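Local coordinates for protein pectate lyase 1 (Juniperus ashei, PDB 1PXZ) that cleaves pectate by calcium-dependent elimination, though with low activity, and is the major allergen of mountain cedar pollen, at residues N258-S272 / N293-A307. Residues are numbered along the deposited sequence; the frame is centred on the assembly and turned at random.
Sequences NPTILSEGNSFTAPS and NWVWRSTRDAFINGA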
loop_
_atom_site.group_PDB
_atom_site.type_symbol
_atom_site.label_atom_id
_atom_site.label_comp_id
_atom_site.label_asym_id
_atom_site.label_seq_id
_atom_site.Cartn_x
_atom_site.Cartn_y
_atom_site.Cartn_z
ATOM N N ASN A 258 -5.119 12.381 16.246
ATOM C CA ASN A 258 -5.173 13.547 15.376
ATOM C C ASN A 258 -4.482 13.353 14.044
ATOM O O ASN A 258 -3.567 14.107 13.707
ATOM C CB ASN A 258 -4.517 14.741 16.095
ATOM C CG ASN A 258 -4.587 16.080 15.403
ATOM O OD1 ASN A 258 -3.740 16.957 15.639
ATOM N ND2 ASN A 258 -5.540 16.338 14.541
ATOM N N PRO A 259 -4.896 12.388 13.242
ATOM C CA PRO A 259 -4.393 12.371 11.860
ATOM C C PRO A 259 -5.193 13.403 11.070
ATOM O O PRO A 259 -6.332 13.746 11.430
ATOM C CB PRO A 259 -4.720 10.936 11.411
ATOM C CG PRO A 259 -6.025 10.685 12.107
ATOM C CD PRO A 259 -5.856 11.307 13.482
ATOM N N THR A 260 -4.593 13.882 9.994
ATOM C CA THR A 260 -5.264 14.682 8.987
ATOM C C THR A 260 -5.671 13.751 7.852
ATOM O O THR A 260 -4.824 13.129 7.223
ATOM C CB THR A 260 -4.356 15.821 8.463
ATOM O OG1 THR A 260 -4.061 16.636 9.612
ATOM C CG2 THR A 260 -5.067 16.670 7.423
ATOM N N ILE A 261 -6.962 13.665 7.611
ATOM C CA ILE A 261 -7.511 12.790 6.591
ATOM C C ILE A 261 -8.299 13.596 5.574
ATOM O O ILE A 261 -9.311 14.192 5.904
ATOM C CB ILE A 261 -8.396 11.684 7.224
ATOM C CG1 ILE A 261 -7.601 10.861 8.231
ATOM C CG2 ILE A 261 -9.027 10.872 6.103
ATOM C CD1 ILE A 261 -8.366 9.811 9.019
ATOM N N LEU A 262 -7.803 13.600 4.342
ATOM C CA LEU A 262 -8.396 14.303 3.227
ATOM C C LEU A 262 -9.013 13.301 2.263
ATOM O O LEU A 262 -8.343 12.728 1.408
ATOM C CB LEU A 262 -7.371 15.217 2.551
ATOM C CG LEU A 262 -6.601 16.126 3.539
ATOM C CD1 LEU A 262 -5.679 17.065 2.774
ATOM C CD2 LEU A 262 -7.556 16.917 4.427
ATOM N N SER A 263 -10.325 13.108 2.455
ATOM C CA SER A 263 -11.101 12.211 1.611
ATOM C C SER A 263 -11.665 12.985 0.423
ATOM O O SER A 263 -12.393 13.950 0.628
ATOM C CB SER A 263 -12.226 11.572 2.431
ATOM O OG SER A 263 -13.111 10.857 1.576
ATOM N N GLU A 264 -11.314 12.589 -0.801
ATOM C CA GLU A 264 -11.771 13.311 -1.987
ATOM C C GLU A 264 -12.159 12.381 -3.113
ATOM O O GLU A 264 -11.341 11.538 -3.515
ATOM C CB GLU A 264 -10.610 14.223 -2.406
ATOM C CG GLU A 264 -10.885 15.125 -3.591
ATOM C CD GLU A 264 -9.770 16.121 -3.857
ATOM O OE1 GLU A 264 -8.669 16.004 -3.264
ATOM O OE2 GLU A 264 -10.033 17.023 -4.691
ATOM N N GLY A 265 -13.375 12.488 -3.626
ATOM C CA GLY A 265 -13.765 11.719 -4.791
ATOM C C GLY A 265 -13.835 10.225 -4.562
ATOM O O GLY A 265 -13.704 9.441 -5.525
ATOM N N ASN A 266 -14.063 9.768 -3.343
ATOM C CA ASN A 266 -14.264 8.342 -3.068
ATOM C C ASN A 266 -15.711 7.938 -3.302
ATOM O O ASN A 266 -16.585 8.814 -3.287
ATOM C CB ASN A 266 -13.863 8.051 -1.616
ATOM C CG ASN A 266 -12.380 8.322 -1.417
ATOM O OD1 ASN A 266 -11.566 7.656 -2.070
ATOM N ND2 ASN A 266 -12.037 9.258 -0.550
ATOM N N SER A 267 -15.979 6.653 -3.498
ATOM C CA SER A 267 -17.369 6.194 -3.583
ATOM C C SER A 267 -17.571 5.152 -2.483
ATOM O O SER A 267 -16.853 4.145 -2.420
ATOM C CB SER A 267 -17.684 5.632 -4.957
ATOM O OG SER A 267 -18.984 5.037 -4.991
ATOM N N PHE A 268 -18.523 5.411 -1.587
ATOM C CA PHE A 268 -18.704 4.566 -0.416
ATOM C C PHE A 268 -20.079 3.901 -0.485
ATOM O O PHE A 268 -21.078 4.629 -0.516
ATOM C CB PHE A 268 -18.590 5.379 0.868
ATOM C CG PHE A 268 -17.333 6.182 1.139
ATOM C CD1 PHE A 268 -16.167 5.566 1.589
ATOM C CD2 PHE A 268 -17.317 7.564 0.945
ATOM C CE1 PHE A 268 -15.037 6.340 1.833
ATOM C CE2 PHE A 268 -16.193 8.334 1.197
ATOM C CZ PHE A 268 -15.034 7.719 1.661
ATOM N N THR A 269 -20.127 2.580 -0.510
ATOM C CA THR A 269 -21.397 1.841 -0.453
ATOM C C THR A 269 -21.535 1.208 0.917
ATOM O O THR A 269 -20.779 0.302 1.286
ATOM C CB THR A 269 -21.462 0.789 -1.576
ATOM O OG1 THR A 269 -21.393 1.465 -2.835
ATOM C CG2 THR A 269 -22.781 0.030 -1.505
ATOM N N ALA A 270 -22.457 1.660 1.757
ATOM C CA ALA A 270 -22.613 1.183 3.128
ATOM C C ALA A 270 -23.253 -0.202 3.211
ATOM O O ALA A 270 -24.009 -0.590 2.319
ATOM C CB ALA A 270 -23.473 2.130 3.990
ATOM N N PRO A 271 -22.941 -0.939 4.279
ATOM C CA PRO A 271 -23.659 -2.195 4.542
ATOM C C PRO A 271 -25.108 -1.855 4.895
ATOM O O PRO A 271 -25.453 -0.676 5.009
ATOM C CB PRO A 271 -23.003 -2.797 5.768
ATOM C CG PRO A 271 -21.892 -1.901 6.144
ATOM C CD PRO A 271 -21.922 -0.663 5.287
ATOM N N SER A 272 -25.878 -2.916 5.077
ATOM C CA SER A 272 -27.285 -2.716 5.414
ATOM C C SER A 272 -27.534 -2.254 6.828
ATOM O O SER A 272 -28.549 -1.577 7.073
ATOM C CB SER A 272 -27.992 -4.083 5.213
ATOM O OG SER A 272 -28.077 -4.295 3.802
ATOM N N ASN A 293 -11.073 19.069 16.820
ATOM C CA ASN A 293 -9.938 19.795 16.243
ATOM C C ASN A 293 -9.337 19.010 15.084
ATOM O O ASN A 293 -8.604 19.588 14.276
ATOM C CB ASN A 293 -8.878 20.064 17.314
ATOM C CG ASN A 293 -9.343 21.110 18.329
ATOM O OD1 ASN A 293 -8.952 21.114 19.497
ATOM N ND2 ASN A 293 -10.188 22.033 17.900
ATOM N N TRP A 294 -9.639 17.706 15.013
ATOM C CA TRP A 294 -8.975 16.928 13.947
ATOM C C TRP A 294 -9.486 17.334 12.581
ATOM O O TRP A 294 -10.657 17.565 12.317
ATOM C CB TRP A 294 -9.229 15.439 14.184
ATOM C CG TRP A 294 -8.730 14.871 15.464
ATOM C CD1 TRP A 294 -8.072 15.478 16.486
ATOM C CD2 TRP A 294 -8.879 13.483 15.841
ATOM N NE1 TRP A 294 -7.793 14.558 17.483
ATOM C CE2 TRP A 294 -8.281 13.331 17.110
ATOM C CE3 TRP A 294 -9.465 12.387 15.203
ATOM C CZ2 TRP A 294 -8.249 12.099 17.774
ATOM C CZ3 TRP A 294 -9.432 11.161 15.865
ATOM C CH2 TRP A 294 -8.831 11.036 17.132
ATOM N N VAL A 295 -8.612 17.427 11.583
ATOM C CA VAL A 295 -9.083 17.930 10.301
ATOM C C VAL A 295 -9.351 16.713 9.410
ATOM O O VAL A 295 -8.419 16.143 8.853
ATOM C CB VAL A 295 -8.066 18.882 9.670
ATOM C CG1 VAL A 295 -8.462 19.207 8.234
ATOM C CG2 VAL A 295 -7.943 20.182 10.473
ATOM N N TRP A 296 -10.620 16.334 9.370
ATOM C CA TRP A 296 -11.070 15.219 8.543
ATOM C C TRP A 296 -12.068 15.754 7.530
ATOM O O TRP A 296 -13.204 16.066 7.883
ATOM C CB TRP A 296 -11.704 14.108 9.376
ATOM C CG TRP A 296 -10.769 13.347 10.262
ATOM C CD1 TRP A 296 -9.545 13.699 10.730
ATOM C CD2 TRP A 296 -11.026 12.035 10.806
ATOM N NE1 TRP A 296 -9.013 12.720 11.518
ATOM C CE2 TRP A 296 -9.913 11.681 11.577
ATOM C CE3 TRP A 296 -12.100 11.135 10.701
ATOM C CZ2 TRP A 296 -9.830 10.461 12.250
ATOM C CZ3 TRP A 296 -12.019 9.916 11.369
ATOM C CH2 TRP A 296 -10.880 9.597 12.135
ATOM N N ARG A 297 -11.654 15.864 6.273
ATOM C CA ARG A 297 -12.488 16.474 5.256
ATOM C C ARG A 297 -12.993 15.484 4.203
ATOM O O ARG A 297 -12.283 14.539 3.837
ATOM C CB ARG A 297 -11.727 17.576 4.518
ATOM C CG ARG A 297 -10.942 18.518 5.409
ATOM C CD ARG A 297 -10.852 19.890 4.740
ATOM N NE ARG A 297 -10.040 19.864 3.527
ATOM C CZ ARG A 297 -8.780 20.297 3.515
ATOM N NH1 ARG A 297 -8.268 20.760 4.651
ATOM N NH2 ARG A 297 -8.057 20.264 2.400
ATOM N N SER A 298 -14.220 15.734 3.753
ATOM C CA SER A 298 -14.822 14.960 2.665
ATOM C C SER A 298 -15.187 15.903 1.523
ATOM O O SER A 298 -16.018 16.801 1.716
ATOM C CB SER A 298 -16.047 14.194 3.165
ATOM O OG SER A 298 -16.821 13.690 2.091
ATOM N N THR A 299 -14.581 15.735 0.353
ATOM C CA THR A 299 -14.817 16.579 -0.805
ATOM C C THR A 299 -15.243 15.799 -2.033
ATOM O O THR A 299 -14.455 14.945 -2.469
ATOM C CB THR A 299 -13.511 17.335 -1.166
ATOM O OG1 THR A 299 -13.036 17.993 0.029
ATOM C CG2 THR A 299 -13.753 18.385 -2.229
ATOM N N ARG A 300 -16.399 16.062 -2.608
ATOM C CA ARG A 300 -16.918 15.412 -3.811
ATOM C C ARG A 300 -16.935 13.889 -3.711
ATOM O O ARG A 300 -16.797 13.192 -4.711
ATOM C CB ARG A 300 -16.118 15.860 -5.048
ATOM C CG ARG A 300 -16.165 17.393 -5.171
ATOM C CD ARG A 300 -15.447 17.918 -6.394
ATOM N NE ARG A 300 -13.998 17.769 -6.242
ATOM C CZ ARG A 300 -13.208 17.153 -7.115
ATOM N NH1 ARG A 300 -13.706 16.623 -8.220
ATOM N NH2 ARG A 300 -11.905 17.076 -6.869
ATOM N N ASP A 301 -17.109 13.391 -2.502
ATOM C CA ASP A 301 -17.321 11.954 -2.262
ATOM C C ASP A 301 -18.706 11.571 -2.738
ATOM O O ASP A 301 -19.604 12.406 -2.832
ATOM C CB ASP A 301 -17.141 11.632 -0.785
ATOM C CG ASP A 301 -15.696 11.599 -0.301
ATOM O OD1 ASP A 301 -14.789 11.297 -1.117
ATOM O OD2 ASP A 301 -15.443 11.863 0.903
ATOM N N ALA A 302 -18.910 10.299 -3.059
ATOM C CA ALA A 302 -20.250 9.811 -3.398
ATOM C C ALA A 302 -20.695 8.804 -2.339
ATOM O O ALA A 302 -19.823 8.072 -1.850
ATOM C CB ALA A 302 -20.274 9.221 -4.789
ATOM N N PHE A 303 -21.982 8.769 -1.997
ATOM C CA PHE A 303 -22.455 7.946 -0.884
ATOM C C PHE A 303 -23.629 7.094 -1.340
ATOM O O PHE A 303 -24.599 7.603 -1.873
ATOM C CB PHE A 303 -22.896 8.780 0.335
ATOM C CG PHE A 303 -21.735 9.618 0.858
ATOM C CD1 PHE A 303 -20.842 9.078 1.752
ATOM C CD2 PHE A 303 -21.540 10.924 0.444
ATOM C CE1 PHE A 303 -19.765 9.817 2.212
ATOM C CE2 PHE A 303 -20.471 11.680 0.889
ATOM C CZ PHE A 303 -19.581 11.119 1.779
ATOM N N ILE A 304 -23.519 5.792 -1.129
ATOM C CA ILE A 304 -24.554 4.884 -1.614
ATOM C C ILE A 304 -25.095 4.087 -0.435
ATOM O O ILE A 304 -24.376 3.789 0.529
ATOM C CB ILE A 304 -23.951 3.987 -2.703
ATOM C CG1 ILE A 304 -23.425 4.781 -3.907
ATOM C CG2 ILE A 304 -24.935 2.919 -3.147
ATOM C CD1 ILE A 304 -22.539 3.978 -4.836
ATOM N N ASN A 305 -26.379 3.744 -0.497
ATOM C CA ASN A 305 -27.002 2.896 0.508
ATOM C C ASN A 305 -26.911 3.496 1.894
ATOM O O ASN A 305 -26.791 2.752 2.870
ATOM C CB ASN A 305 -26.389 1.475 0.530
ATOM C CG ASN A 305 -27.360 0.468 1.136
ATOM O OD1 ASN A 305 -28.563 0.511 0.836
ATOM N ND2 ASN A 305 -26.934 -0.462 1.985
ATOM N N GLY A 306 -26.996 4.827 2.010
ATOM C CA GLY A 306 -27.116 5.401 3.349
ATOM C C GLY A 306 -25.791 5.739 4.005
ATOM O O GLY A 306 -25.733 6.182 5.153
ATOM N N ALA A 307 -24.688 5.532 3.302
ATOM C CA ALA A 307 -23.370 5.884 3.823
ATOM C C ALA A 307 -23.260 7.376 4.124
ATOM O O ALA A 307 -23.811 8.167 3.359
ATOM C CB ALA A 307 -22.304 5.526 2.784
HETATM O O HOH W 1 -5.808 16.973 12.145
HETATM O O HOH W 2 -11.123 16.399 1.289
HETATM O O HOH W 3 -29.489 -2.217 2.591
#
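Phe268 lies beside Phe303, and the Asp301 carboxylate is hydrogen-bonded to Ser263, as two successive coils of the right-handed parallel beta-helix stack at one end of this pectate lyase. Strand 260-264 pairs in parallel with 296-299, and after the bend 267-269 pairs with 302-304. At the bend Asp301 OD2 accepts Ser263 OG across the contact on its syn side, at 2.6 Å, and Ser298 OG of its own coil on the anti side, while OD1 accepts Asn266 N at 2.8 Å. Asn266 ND2 donates to Ser263 OG and also to Val240 O of the preceding coil, so hydrogen bonds link three successive coils here. The edge of the Phe268 ring meets Asp301 OD2, with ring and carboxylate nearly perpendicular (83°). The two phenylalanine rings are near parallel, 21° apart, but slid so far that they barely overlap. Near the start of the strands, Ile261 CD1 sits over the six-membered ring of Trp296, 3.7 Å from its centroid; with chi1 -58° CG1 lies beside the backbone N, and the extended second torsion carries CD1 over the ring. Leu262 CD2 lies over the centre of one face of the Arg297 guanidinium, on the opposite face of the strands. Residues 296-306 form an IgE-binding region, and there Asn305 ND2 donates to Ala270 O at 2.9 Å, from above the carbonyl plane.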